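Local coordinates for protein phosphodiesterase (Candida albicans, PDB 6CPU) that belongs to the cyclic nucleotide phosphodiesterase family of the HD superfamily and has a mostly helical fold with a zinc and a magnesium ion bound, at residues S6-E11 against V47-T52; L186-I191 against L253-A258; C212-H217 against L308-V313; G270-N275 against S481-E486. One frame throughout, in Å; residues are numbered along the deposited sequence.

Contact 1: residues S6-E11 against V47-T52; sequences SLVDLE and VIIFPT
The carbonyl oxygen of I49 receives the backbone N-H of L7, L7 N to I49 O measuring 3.0 Å, while S6 lies beside I49 as its parallel bridge partner with CA atoms 4.7 Å apart. Within 6-11 the chain bends after S6: the hydroxyl of S6, set anti to its own backbone nitrogen (chi1 -179°), donates to the carbonyl of V8, OG to O 2.6 Å, and tilts out of that carbonyl's plane. The bend carries V8 over the end of strand 46-49. Strands 2-6 and 46-49 are the two central strands of a four-stranded parallel sheet in the order 16-21, 2-6, 46-49, 100-103, and the contact lies where both give way to loops. Here V8 spreads its two methyls over different partners. CG2 presses on I49 CG2 at 3.5 Å, tighter than usual for two carbons, whereas CG1 rests on the pyrrolidine ring of P51, 3.7 Å from its CG. L7 runs alongside F50, pointing the same way, and its CD1 meets the ring obliquely, 3.8 Å from F50 CD1. F84 packs edge-to-face with the F50 ring, and F25 and L28 of helix 25-34 touch L7.

Contact 2: residues L186-I191 against L253-A258; sequences LYRLMI and LNELLA
Two different chi1 settings bring R188 and E255 together across the gap between helices 177-193 and 253-264. R188 has CG beside its backbone nitrogen and a second bend at chi2, which turns the guanidinium toward the other helix; E255 has CG anti to the backbone nitrogen (chi1 -170°) and then runs out extended. The resulting salt bridge joins R188 NH1 to E255 OE2 at 3.0 Å and is nearly straight. The planes of its two flat groups are 89° apart; OE2 lies in the guanidinium plane, and NH1 meets it from above the carboxylate plane. A water accepts from the same NH1, 2.7 Å away, and makes only a weak bond to E255 OE1. Next to this polar pair, I191 supplies the apolar filling. Its CG1 sits 3.6 Å from A258 CB, and its CD1 turns toward E255 CG while lying over one face of the Y187 ring. Y187 stretches across to the same alanine, CE1 to A258 CB 4.0 Å. On the far side of I191 from the salt bridge, N254 ND2 lies 2.7 Å from I191 O; the clear hydrogen bonds of this amide go to I194 O, from ND2, and from F196 N, to OD1, just after helix 177-193. The axes of the two short segments pass 10.1 Å apart and cross at 129°. Helix 84-94 packs on Y187 through F94, helix 25-34 touches M190, and helix 227-242 lies against L253 and L256.

Contact 3: residues C212-H217 against L308-V313; sequences CYAVGH and LDYTEV
H217 presents a ring face to the edge of Y310, a T-shaped pair with centroids 5.0 Å apart and planes at 77°. Y310 has CG anti to its backbone nitrogen (chi1 175°), which swings the ring back to the helix end, where CD1 lies over the imidazole, 3.6 Å from H217 ND1, and CE1 continues to A214. The imidazole is held by the last turn of the preceding helix: ND1 donates to Y213 O at 2.7 Å, from above the carbonyl plane but close to the plane of the imidazole ring. Backbone oxygens of D309 and T311 also approach this ring, T311 O coming to 3.4 Å from H217 CE1. One turn earlier, Y213 meets V313 in a CH-pi contact. V313 CG1, anti to the backbone nitrogen, stands over the centre of the phenol ring, 3.5 Å from the centroid and only 6° off the normal. The Y213 hydroxyl bonds D315, just past the loop segment, while D309 makes a salt bridge to R471. The C-terminal end of helix 205-216 is thus packed against the long connection between helices 276-292 and 336-348, a helix-end-to-loop contact within the mostly helical phosphodiesterase fold.

Contact 4: residues G270-N275 against S481-E486; sequences GNPFHN and SREFAE
E483 and H274 cross at about a right angle, the carboxylate turned 47° from the imidazole plane. H274 ND1 donates to E483 OE2 at 2.6 Å with an angle of 174°; the oxygen lies in the ring plane and is met on its syn side. The other oxygen takes two backbone N-H groups: H274 N, 3.0 Å from E483 OE1, on the syn side, and F273 N, 2.8 Å from that OE1, on the anti side. Three bonds therefore fix the rotation of the carboxylate and tie helix 470-495 to the loop before helix 276-292, where H274 centres an inverse gamma turn. That loop borders the metal site of the phosphodiesterase fold: the H274 side chain is about 4 Å from the zinc ion, whose ligands include H278. F273 CD2 covers one face of the imidazole over its centre, 3.4 Å above the plane, and the ring of H353 also stacks on H274. P272 lies across the extended E483 chain; it and E486 approach from opposite directions, P272 CG 3.6 Å from E486 OE2. A water donates to both G270 O and E486 OE2, the latter also bonded to Y508, while E486 OE1 forms a salt bridge with R127.

How the contacts relate
Along the chain contact 1 closes first, in the parallel sheet near the N-terminus, its centre about 32 Å from the centre of the chain. The other three belong to the helical body: contacts 2 and 3 interleave, as do contacts 3 and 4, whereas contact 2 closes before contact 4 opens. Helices 177-193 and 205-216, used by contacts 2 and 3, are consecutive. None of the contacts touch; centres of contacts 3 and 4 are about 26 Å apart, and those of contacts 1 and 3 are farthest apart at about 46 Å. Contacts 2 and 4 lie on opposite sides of the chain's centre. Contact 4 alone borders the metals, so the set runs from peripheral sheet to metal site.

Contact 1: residues S6-E11 against V47-T52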
loop_
_atom_site.group_PDB
_atom_site.type_symbol
_atom_site.label_atom_id
_atom_site.label_comp_id
_atom_site.label_asym_id
_atom_site.label_seq_id
_atom_site.Cartn_x
_atom_site.Cartn_y
_atom_site.Cartn_z
ATOM N N SER A 6 18.024 -8.118 21.070
ATOM C CA SER A 6 18.005 -8.871 22.317
ATOM C C SER A 6 17.400 -8.130 23.501
ATOM O O SER A 6 17.626 -6.931 23.698
ATOM C CB SER A 6 19.423 -9.309 22.686
ATOM O OG SER A 6 19.392 -10.064 23.882
ATOM N N LEU A 7 16.648 -8.875 24.300
ATOM C CA LEU A 7 16.098 -8.385 25.547
ATOM C C LEU A 7 16.903 -8.910 26.734
ATOM O O LEU A 7 16.575 -8.610 27.875
ATOM C CB LEU A 7 14.639 -8.810 25.686
ATOM C CG LEU A 7 13.645 -8.051 24.798
ATOM C CD1 LEU A 7 12.267 -8.693 24.845
ATOM C CD2 LEU A 7 13.569 -6.591 25.223
ATOM N N VAL A 8 17.963 -9.665 26.448
ATOM C CA VAL A 8 18.744 -10.369 27.469
ATOM C C VAL A 8 20.241 -10.309 27.154
ATOM O O VAL A 8 20.645 -9.767 26.125
ATOM C CB VAL A 8 18.297 -11.844 27.584
ATOM C CG1 VAL A 8 16.854 -11.939 28.055
ATOM C CG2 VAL A 8 18.475 -12.571 26.259
ATOM N N ASP A 9 21.061 -10.890 28.035
ATOM C CA ASP A 9 22.527 -10.806 27.928
ATOM C C ASP A 9 23.162 -11.704 26.861
ATOM O O ASP A 9 24.249 -11.397 26.366
ATOM C CB ASP A 9 23.171 -11.140 29.277
ATOM C CG ASP A 9 22.661 -10.262 30.393
ATOM O OD1 ASP A 9 22.792 -9.023 30.285
ATOM O OD2 ASP A 9 22.118 -10.813 31.373
ATOM N N LEU A 10 22.504 -12.810 26.525
ATOM C CA LEU A 10 23.076 -13.812 25.624
ATOM C C LEU A 10 23.556 -13.224 24.290
ATOM O O LEU A 10 22.887 -12.383 23.692
ATOM C CB LEU A 10 22.054 -14.925 25.374
ATOM C CG LEU A 10 22.405 -16.008 24.342
ATOM C CD1 LEU A 10 23.660 -16.784 24.733
ATOM C CD2 LEU A 10 21.218 -16.948 24.170
ATOM N N GLU A 11 24.734 -13.660 23.853
ATOM C CA GLU A 11 25.263 -13.323 22.544
ATOM C C GLU A 11 25.403 -14.595 21.712
ATOM O O GLU A 11 25.687 -15.666 22.249
ATOM C CB GLU A 11 26.609 -12.615 22.681
ATOM C CG GLU A 11 26.478 -11.196 23.208
ATOM C CD GLU A 11 27.813 -10.491 23.361
ATOM O OE1 GLU A 11 28.688 -10.642 22.478
ATOM O OE2 GLU A 11 27.982 -9.771 24.369
ATOM N N VAL A 47 17.038 -11.959 14.204
ATOM C CA VAL A 47 16.888 -12.885 15.338
ATOM C C VAL A 47 16.498 -12.078 16.565
ATOM O O VAL A 47 17.174 -11.101 16.903
ATOM C CB VAL A 47 18.190 -13.665 15.639
ATOM C CG1 VAL A 47 18.011 -14.551 16.867
ATOM C CG2 VAL A 47 18.621 -14.489 14.436
ATOM N N ILE A 48 15.393 -12.448 17.208
ATOM C CA ILE A 48 14.983 -11.812 18.464
ATOM C C ILE A 48 15.196 -12.789 19.621
ATOM O O ILE A 48 14.688 -13.899 19.597
ATOM C CB ILE A 48 13.528 -11.315 18.428
ATOM C CG1 ILE A 48 13.329 -10.343 17.258
ATOM C CG2 ILE A 48 13.164 -10.614 19.731
ATOM C CD1 ILE A 48 11.911 -9.832 17.116
ATOM N N ILE A 49 15.951 -12.346 20.628
ATOM C CA ILE A 49 16.259 -13.166 21.807
ATOM C C ILE A 49 15.421 -12.674 22.974
ATOM O O ILE A 49 15.589 -11.546 23.441
ATOM C CB ILE A 49 17.761 -13.120 22.165
ATOM C CG1 ILE A 49 18.612 -13.345 20.912
ATOM C CG2 ILE A 49 18.095 -14.188 23.211
ATOM C CD1 ILE A 49 20.108 -13.229 21.143
ATOM N N PHE A 50 14.494 -13.525 23.407
ATOM C CA PHE A 50 13.669 -13.284 24.589
ATOM C C PHE A 50 14.276 -13.975 25.813
ATOM O O PHE A 50 15.123 -14.860 25.667
ATOM C CB PHE A 50 12.258 -13.837 24.379
ATOM C CG PHE A 50 11.460 -13.089 23.365
ATOM C CD1 PHE A 50 10.734 -11.966 23.730
ATOM C CD2 PHE A 50 11.431 -13.506 22.041
ATOM C CE1 PHE A 50 9.984 -11.267 22.798
ATOM C CE2 PHE A 50 10.681 -12.810 21.103
ATOM C CZ PHE A 50 9.954 -11.695 21.485
ATOM N N PRO A 51 13.842 -13.576 27.023
ATOM C CA PRO A 51 14.222 -14.309 28.247
ATOM C C PRO A 51 13.636 -15.718 28.268
ATOM O O PRO A 51 12.534 -15.930 27.748
ATOM C CB PRO A 51 13.607 -13.474 29.379
ATOM C CG PRO A 51 13.221 -12.170 28.781
ATOM C CD PRO A 51 13.023 -12.384 27.314
ATOM N N THR A 52 14.352 -16.667 28.875
ATOM C CA THR A 52 13.875 -18.055 28.960
ATOM C C THR A 52 12.611 -18.146 29.811
ATOM O O THR A 52 12.331 -17.271 30.632
ATOM C CB THR A 52 14.932 -19.014 29.552
ATOM O OG1 THR A 52 15.282 -18.590 30.876
ATOM C CG2 THR A 52 16.189 -19.071 28.676
#

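Contact 2: residues L186-I191 against L253-A258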
loop_
_atom_site.group_PDB
_atom_site.type_symbol
_atom_site.label_atom_id
_atom_site.label_comp_id
_atom_site.label_asym_id
_atom_site.label_seq_id
_atom_site.Cartn_x
_atom_site.Cartn_y
_atom_site.Cartn_z
ATOM N N LEU A 186 -3.692 -6.904 21.830
ATOM C CA LEU A 186 -2.302 -6.489 21.659
ATOM C C LEU A 186 -2.197 -5.224 20.813
ATOM O O LEU A 186 -1.358 -4.380 21.078
ATOM C CB LEU A 186 -1.483 -7.632 21.060
ATOM C CG LEU A 186 -1.321 -8.889 21.923
ATOM C CD1 LEU A 186 -0.738 -10.052 21.136
ATOM C CD2 LEU A 186 -0.459 -8.605 23.138
ATOM N N TYR A 187 -3.062 -5.082 19.812
ATOM C CA TYR A 187 -3.113 -3.863 19.012
ATOM C C TYR A 187 -3.441 -2.665 19.909
ATOM O O TYR A 187 -2.756 -1.637 19.886
ATOM C CB TYR A 187 -4.155 -4.009 17.917
ATOM C CG TYR A 187 -4.392 -2.760 17.104
ATOM C CD1 TYR A 187 -3.363 -2.190 16.355
ATOM C CD2 TYR A 187 -5.644 -2.167 17.058
ATOM C CE1 TYR A 187 -3.583 -1.046 15.604
ATOM C CE2 TYR A 187 -5.869 -1.035 16.311
ATOM C CZ TYR A 187 -4.833 -0.478 15.587
ATOM O OH TYR A 187 -5.068 0.654 14.845
ATOM N N ARG A 188 -4.464 -2.828 20.745
ATOM C CA ARG A 188 -4.895 -1.745 21.626
ATOM C C ARG A 188 -3.839 -1.404 22.683
ATOM O O ARG A 188 -3.670 -0.241 23.045
ATOM C CB ARG A 188 -6.245 -2.093 22.264
ATOM C CG ARG A 188 -7.380 -2.226 21.258
ATOM C CD ARG A 188 -7.813 -0.879 20.699
ATOM N NE ARG A 188 -8.505 -0.997 19.416
ATOM C CZ ARG A 188 -8.899 0.037 18.675
ATOM N NH1 ARG A 188 -8.690 1.281 19.089
ATOM N NH2 ARG A 188 -9.512 -0.164 17.512
ATOM N N LEU A 189 -3.103 -2.414 23.135
ATOM C CA LEU A 189 -2.000 -2.223 24.074
ATOM C C LEU A 189 -0.924 -1.339 23.450
ATOM O O LEU A 189 -0.413 -0.422 24.088
ATOM C CB LEU A 189 -1.411 -3.578 24.481
ATOM C CG LEU A 189 -1.051 -3.853 25.932
ATOM C CD1 LEU A 189 -2.223 -3.540 26.874
ATOM C CD2 LEU A 189 -0.648 -5.308 26.065
ATOM N N MET A 190 -0.587 -1.601 22.190
ATOM C CA MET A 190 0.397 -0.759 21.509
ATOM C C MET A 190 -0.064 0.686 21.367
ATOM O O MET A 190 0.742 1.596 21.518
ATOM C CB MET A 190 0.761 -1.339 20.143
ATOM C CG MET A 190 1.608 -2.583 20.267
ATOM S SD MET A 190 2.210 -3.199 18.686
ATOM C CE MET A 190 0.696 -3.882 18.002
ATOM N N ILE A 191 -1.347 0.904 21.094
ATOM C CA ILE A 191 -1.895 2.259 20.981
ATOM C C ILE A 191 -1.761 2.983 22.321
ATOM O O ILE A 191 -1.438 4.171 22.369
ATOM C CB ILE A 191 -3.359 2.234 20.532
ATOM C CG1 ILE A 191 -3.428 1.827 19.049
ATOM C CG2 ILE A 191 -4.032 3.586 20.745
ATOM C CD1 ILE A 191 -4.783 1.325 18.598
ATOM N N LEU A 253 -5.455 10.980 16.979
ATOM C CA LEU A 253 -4.201 10.915 16.213
ATOM C C LEU A 253 -3.436 9.598 16.394
ATOM O O LEU A 253 -3.071 8.964 15.416
ATOM C CB LEU A 253 -3.289 12.079 16.609
ATOM C CG LEU A 253 -1.829 12.069 16.136
ATOM C CD1 LEU A 253 -1.727 12.153 14.621
ATOM C CD2 LEU A 253 -1.070 13.225 16.767
ATOM N N ASN A 254 -3.165 9.210 17.637
ATOM C CA ASN A 254 -2.322 8.032 17.887
ATOM C C ASN A 254 -2.919 6.729 17.371
ATOM O O ASN A 254 -2.190 5.857 16.895
ATOM C CB ASN A 254 -1.997 7.861 19.373
ATOM C CG ASN A 254 -0.762 7.003 19.592
ATOM O OD1 ASN A 254 0.279 7.231 18.975
ATOM N ND2 ASN A 254 -0.866 6.020 20.465
ATOM N N GLU A 255 -4.236 6.601 17.502
ATOM C CA GLU A 255 -4.967 5.422 17.051
ATOM C C GLU A 255 -4.968 5.308 15.527
ATOM O O GLU A 255 -4.767 4.224 14.985
ATOM C CB GLU A 255 -6.395 5.505 17.569
ATOM C CG GLU A 255 -7.234 4.260 17.388
ATOM C CD GLU A 255 -8.529 4.342 18.185
ATOM O OE1 GLU A 255 -8.542 4.985 19.260
ATOM O OE2 GLU A 255 -9.537 3.779 17.722
ATOM N N LEU A 256 -5.202 6.423 14.842
ATOM C CA LEU A 256 -5.107 6.442 13.374
ATOM C C LEU A 256 -3.694 6.160 12.892
ATOM O O LEU A 256 -3.506 5.372 11.971
ATOM C CB LEU A 256 -5.593 7.764 12.787
ATOM C CG LEU A 256 -7.096 7.926 12.624
ATOM C CD1 LEU A 256 -7.399 9.277 11.989
ATOM C CD2 LEU A 256 -7.699 6.797 11.796
ATOM N N LEU A 257 -2.697 6.775 13.523
ATOM C CA LEU A 257 -1.308 6.483 13.160
ATOM C C LEU A 257 -0.951 5.005 13.345
ATOM O O LEU A 257 -0.273 4.426 12.500
ATOM C CB LEU A 257 -0.330 7.370 13.923
ATOM C CG LEU A 257 -0.295 8.867 13.576
ATOM C CD1 LEU A 257 0.771 9.575 14.404
ATOM C CD2 LEU A 257 -0.050 9.127 12.103
ATOM N N ALA A 258 -1.392 4.381 14.439
ATOM C CA ALA A 258 -1.110 2.955 14.637
ATOM C C ALA A 258 -1.647 2.116 13.462
ATOM O O ALA A 258 -0.958 1.239 12.935
ATOM C CB ALA A 258 -1.700 2.459 15.962
HETATM O O HOH W 1 -7.663 2.429 21.315
#

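Contact 3: residues C212-H217 against L308-V313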
loop_
_atom_site.group_PDB
_atom_site.type_symbol
_atom_site.label_atom_id
_atom_site.label_comp_id
_atom_site.label_asym_id
_atom_site.label_seq_id
_atom_site.Cartn_x
_atom_site.Cartn_y
_atom_site.Cartn_z
ATOM N N CYS A 212 0.106 19.025 4.448
ATOM C CA CYS A 212 -1.262 19.473 4.193
ATOM C C CYS A 212 -1.384 20.026 2.777
ATOM O O CYS A 212 -2.264 19.612 2.024
ATOM C CB CYS A 212 -1.683 20.541 5.197
ATOM S SG CYS A 212 -1.891 19.981 6.893
ATOM N N TYR A 213 -0.485 20.939 2.417
ATOM C CA TYR A 213 -0.475 21.541 1.072
ATOM C C TYR A 213 -0.099 20.560 -0.029
ATOM O O TYR A 213 -0.639 20.659 -1.128
ATOM C CB TYR A 213 0.423 22.782 1.003
ATOM C CG TYR A 213 -0.215 23.976 1.663
ATOM C CD1 TYR A 213 0.037 24.279 3.003
ATOM C CD2 TYR A 213 -1.111 24.779 0.962
ATOM C CE1 TYR A 213 -0.575 25.356 3.618
ATOM C CE2 TYR A 213 -1.728 25.855 1.568
ATOM C CZ TYR A 213 -1.450 26.147 2.890
ATOM O OH TYR A 213 -2.069 27.223 3.492
ATOM N N ALA A 214 0.824 19.637 0.241
ATOM C CA ALA A 214 1.101 18.538 -0.712
ATOM C C ALA A 214 -0.176 17.737 -1.008
ATOM O O ALA A 214 -0.551 17.543 -2.174
ATOM C CB ALA A 214 2.220 17.634 -0.191
ATOM N N VAL A 215 -0.872 17.304 0.043
ATOM C CA VAL A 215 -2.154 16.621 -0.120
ATOM C C VAL A 215 -3.138 17.490 -0.936
ATOM O O VAL A 215 -3.966 16.980 -1.692
ATOM C CB VAL A 215 -2.744 16.242 1.251
ATOM C CG1 VAL A 215 -4.196 15.824 1.145
ATOM C CG2 VAL A 215 -1.927 15.108 1.870
ATOM N N GLY A 216 -3.016 18.804 -0.777
ATOM C CA GLY A 216 -3.814 19.759 -1.520
ATOM C C GLY A 216 -3.571 19.880 -3.012
ATOM O O GLY A 216 -4.456 20.341 -3.708
ATOM N N HIS A 217 -2.398 19.483 -3.507
ATOM C CA HIS A 217 -2.086 19.570 -4.945
ATOM C C HIS A 217 -2.538 18.347 -5.740
ATOM O O HIS A 217 -2.314 17.210 -5.312
ATOM C CB HIS A 217 -0.585 19.697 -5.154
ATOM C CG HIS A 217 -0.037 21.056 -4.850
ATOM N ND1 HIS A 217 0.231 21.478 -3.566
ATOM C CD2 HIS A 217 0.309 22.081 -5.666
ATOM C CE1 HIS A 217 0.724 22.704 -3.603
ATOM N NE2 HIS A 217 0.780 23.092 -4.866
ATOM N N LEU A 308 -1.619 22.916 -12.062
ATOM C CA LEU A 308 -0.425 23.521 -11.478
ATOM C C LEU A 308 0.560 22.462 -11.016
ATOM O O LEU A 308 0.157 21.390 -10.569
ATOM C CB LEU A 308 -0.793 24.410 -10.283
ATOM C CG LEU A 308 -1.656 25.638 -10.574
ATOM C CD1 LEU A 308 -2.026 26.355 -9.286
ATOM C CD2 LEU A 308 -0.932 26.579 -11.521
ATOM N N ASP A 309 1.849 22.763 -11.117
ATOM C CA ASP A 309 2.878 21.892 -10.559
ATOM C C ASP A 309 2.940 22.110 -9.044
ATOM O O ASP A 309 2.323 23.043 -8.530
ATOM C CB ASP A 309 4.239 22.178 -11.198
ATOM C CG ASP A 309 5.167 20.966 -11.180
ATOM O OD1 ASP A 309 4.832 19.936 -10.548
ATOM O OD2 ASP A 309 6.244 21.047 -11.795
ATOM N N TYR A 310 3.673 21.250 -8.338
ATOM C CA TYR A 310 3.815 21.366 -6.880
ATOM C C TYR A 310 4.721 22.516 -6.459
ATOM O O TYR A 310 5.860 22.636 -6.916
ATOM C CB TYR A 310 4.356 20.063 -6.289
ATOM C CG TYR A 310 4.648 20.143 -4.812
ATOM C CD1 TYR A 310 3.626 20.367 -3.892
ATOM C CD2 TYR A 310 5.945 19.994 -4.333
ATOM C CE1 TYR A 310 3.890 20.437 -2.532
ATOM C CE2 TYR A 310 6.220 20.063 -2.978
ATOM C CZ TYR A 310 5.185 20.280 -2.086
ATOM O OH TYR A 310 5.470 20.344 -0.744
ATOM N N THR A 311 4.195 23.359 -5.576
ATOM C CA THR A 311 4.979 24.359 -4.873
ATOM C C THR A 311 4.940 24.040 -3.371
ATOM O O THR A 311 3.871 23.798 -2.816
ATOM C CB THR A 311 4.413 25.777 -5.098
ATOM O OG1 THR A 311 4.242 26.017 -6.503
ATOM C CG2 THR A 311 5.348 26.807 -4.506
ATOM N N GLU A 312 6.109 24.054 -2.740
ATOM C CA GLU A 312 6.253 23.753 -1.319
ATOM C C GLU A 312 5.779 24.927 -0.458
ATOM O O GLU A 312 6.524 25.883 -0.213
ATOM C CB GLU A 312 7.707 23.397 -1.006
ATOM C CG GLU A 312 7.973 23.021 0.444
ATOM C CD GLU A 312 9.356 22.429 0.647
ATOM O OE1 GLU A 312 9.518 21.213 0.418
ATOM O OE2 GLU A 312 10.284 23.173 1.039
ATOM N N VAL A 313 4.538 24.818 0.011
ATOM C CA VAL A 313 3.864 25.867 0.764
ATOM C C VAL A 313 3.633 25.409 2.191
ATOM O O VAL A 313 3.428 24.219 2.434
ATOM C CB VAL A 313 2.502 26.170 0.117
ATOM C CG1 VAL A 313 1.675 27.142 0.954
ATOM C CG2 VAL A 313 2.715 26.681 -1.291
#

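Contact 4: residues G270-N275 against S481-E486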
loop_
_atom_site.group_PDB
_atom_site.type_symbol
_atom_site.label_atom_id
_atom_site.label_comp_id
_atom_site.label_asym_id
_atom_site.label_seq_id
_atom_site.Cartn_x
_atom_site.Cartn_y
_atom_site.Cartn_z
ATOM N N GLY A 270 10.648 -2.406 -1.029
ATOM C CA GLY A 270 11.534 -2.552 -2.193
ATOM C C GLY A 270 10.844 -2.680 -3.533
ATOM O O GLY A 270 11.528 -2.789 -4.560
ATOM N N ASN A 271 9.510 -2.716 -3.566
ATOM C CA ASN A 271 8.813 -2.715 -4.842
ATOM C C ASN A 271 9.037 -1.334 -5.463
ATOM O O ASN A 271 8.793 -0.326 -4.805
ATOM C CB ASN A 271 7.313 -2.961 -4.721
ATOM C CG ASN A 271 6.957 -4.410 -4.366
ATOM O OD1 ASN A 271 7.809 -5.287 -4.215
ATOM N ND2 ASN A 271 5.688 -4.651 -4.249
ATOM N N PRO A 272 9.516 -1.278 -6.725
ATOM C CA PRO A 272 9.697 0.081 -7.265
ATOM C C PRO A 272 8.392 0.843 -7.446
ATOM O O PRO A 272 8.360 2.061 -7.223
ATOM C CB PRO A 272 10.397 -0.168 -8.612
ATOM C CG PRO A 272 11.084 -1.467 -8.430
ATOM C CD PRO A 272 10.135 -2.291 -7.591
ATOM N N PHE A 273 7.326 0.160 -7.852
ATOM C CA PHE A 273 6.045 0.801 -8.090
ATOM C C PHE A 273 4.952 0.486 -7.065
ATOM O O PHE A 273 4.400 1.405 -6.466
ATOM C CB PHE A 273 5.512 0.439 -9.474
ATOM C CG PHE A 273 4.277 1.194 -9.854
ATOM C CD1 PHE A 273 4.376 2.399 -10.523
ATOM C CD2 PHE A 273 3.015 0.710 -9.552
ATOM C CE1 PHE A 273 3.254 3.102 -10.881
ATOM C CE2 PHE A 273 1.881 1.415 -9.896
ATOM C CZ PHE A 273 2.001 2.621 -10.577
ATOM N N HIS A 274 4.623 -0.802 -6.906
ATOM C CA HIS A 274 3.521 -1.239 -6.015
ATOM C C HIS A 274 3.912 -1.282 -4.542
ATOM O O HIS A 274 3.931 -2.334 -3.911
ATOM C CB HIS A 274 2.970 -2.593 -6.481
ATOM C CG HIS A 274 2.241 -2.508 -7.785
ATOM N ND1 HIS A 274 2.824 -2.845 -8.989
ATOM C CD2 HIS A 274 0.996 -2.074 -8.079
ATOM C CE1 HIS A 274 1.955 -2.645 -9.967
ATOM N NE2 HIS A 274 0.839 -2.172 -9.441
ATOM N N ASN A 275 4.223 -0.109 -4.016
ATOM C CA ASN A 275 4.638 0.062 -2.621
ATOM C C ASN A 275 3.651 0.973 -1.911
ATOM O O ASN A 275 2.593 1.294 -2.452
ATOM C CB ASN A 275 6.054 0.599 -2.566
ATOM C CG ASN A 275 6.218 1.886 -3.349
ATOM O OD1 ASN A 275 5.271 2.624 -3.563
ATOM N ND2 ASN A 275 7.414 2.131 -3.796
ATOM N N SER A 481 8.486 1.314 -15.005
ATOM C CA SER A 481 9.462 0.598 -15.837
ATOM C C SER A 481 10.496 -0.200 -15.049
ATOM O O SER A 481 10.913 -1.274 -15.491
ATOM C CB SER A 481 10.176 1.565 -16.796
ATOM O OG SER A 481 9.214 2.295 -17.527
ATOM N N ARG A 482 10.930 0.305 -13.891
ATOM C CA ARG A 482 11.883 -0.447 -13.079
ATOM C C ARG A 482 11.270 -1.778 -12.631
ATOM O O ARG A 482 11.939 -2.817 -12.679
ATOM C CB ARG A 482 12.335 0.333 -11.844
ATOM C CG ARG A 482 13.180 1.554 -12.134
ATOM C CD ARG A 482 13.397 2.351 -10.871
ATOM N NE ARG A 482 14.440 3.373 -11.011
ATOM C CZ ARG A 482 14.840 4.169 -10.023
ATOM N NH1 ARG A 482 14.289 4.071 -8.811
ATOM N NH2 ARG A 482 15.798 5.074 -10.247
ATOM N N GLU A 483 10.020 -1.726 -12.192
ATOM C CA GLU A 483 9.334 -2.929 -11.712
ATOM C C GLU A 483 9.080 -3.906 -12.864
ATOM O O GLU A 483 9.276 -5.097 -12.702
ATOM C CB GLU A 483 8.038 -2.573 -10.990
ATOM C CG GLU A 483 7.456 -3.743 -10.220
ATOM C CD GLU A 483 6.359 -3.333 -9.252
ATOM O OE1 GLU A 483 6.613 -2.522 -8.326
ATOM O OE2 GLU A 483 5.239 -3.836 -9.424
ATOM N N PHE A 484 8.677 -3.392 -14.026
ATOM C CA PHE A 484 8.572 -4.201 -15.250
ATOM C C PHE A 484 9.873 -4.939 -15.557
ATOM O O PHE A 484 9.841 -6.135 -15.859
ATOM C CB PHE A 484 8.155 -3.334 -16.453
ATOM C CG PHE A 484 7.995 -4.109 -17.744
ATOM C CD1 PHE A 484 6.739 -4.563 -18.151
ATOM C CD2 PHE A 484 9.099 -4.385 -18.558
ATOM C CE1 PHE A 484 6.588 -5.276 -19.335
ATOM C CE2 PHE A 484 8.950 -5.100 -19.740
ATOM C CZ PHE A 484 7.697 -5.543 -20.130
ATOM N N ALA A 485 11.008 -4.245 -15.471
ATOM C CA ALA A 485 12.318 -4.854 -15.752
ATOM C C ALA A 485 12.695 -5.944 -14.748
ATOM O O ALA A 485 13.319 -6.937 -15.106
ATOM C CB ALA A 485 13.409 -3.785 -15.789
ATOM N N GLU A 486 12.326 -5.746 -13.479
ATOM C CA GLU A 486 12.538 -6.780 -12.469
ATOM C C GLU A 486 11.710 -8.032 -12.774
ATOM O O GLU A 486 12.200 -9.148 -12.614
ATOM C CB GLU A 486 12.221 -6.245 -11.066
ATOM C CG GLU A 486 13.198 -5.171 -10.569
ATOM C CD GLU A 486 12.937 -4.763 -9.115
ATOM O OE1 GLU A 486 11.955 -5.291 -8.543
ATOM O OE2 GLU A 486 13.711 -3.946 -8.548
HETATM O O HOH W 2 13.649 -3.025 -6.070
#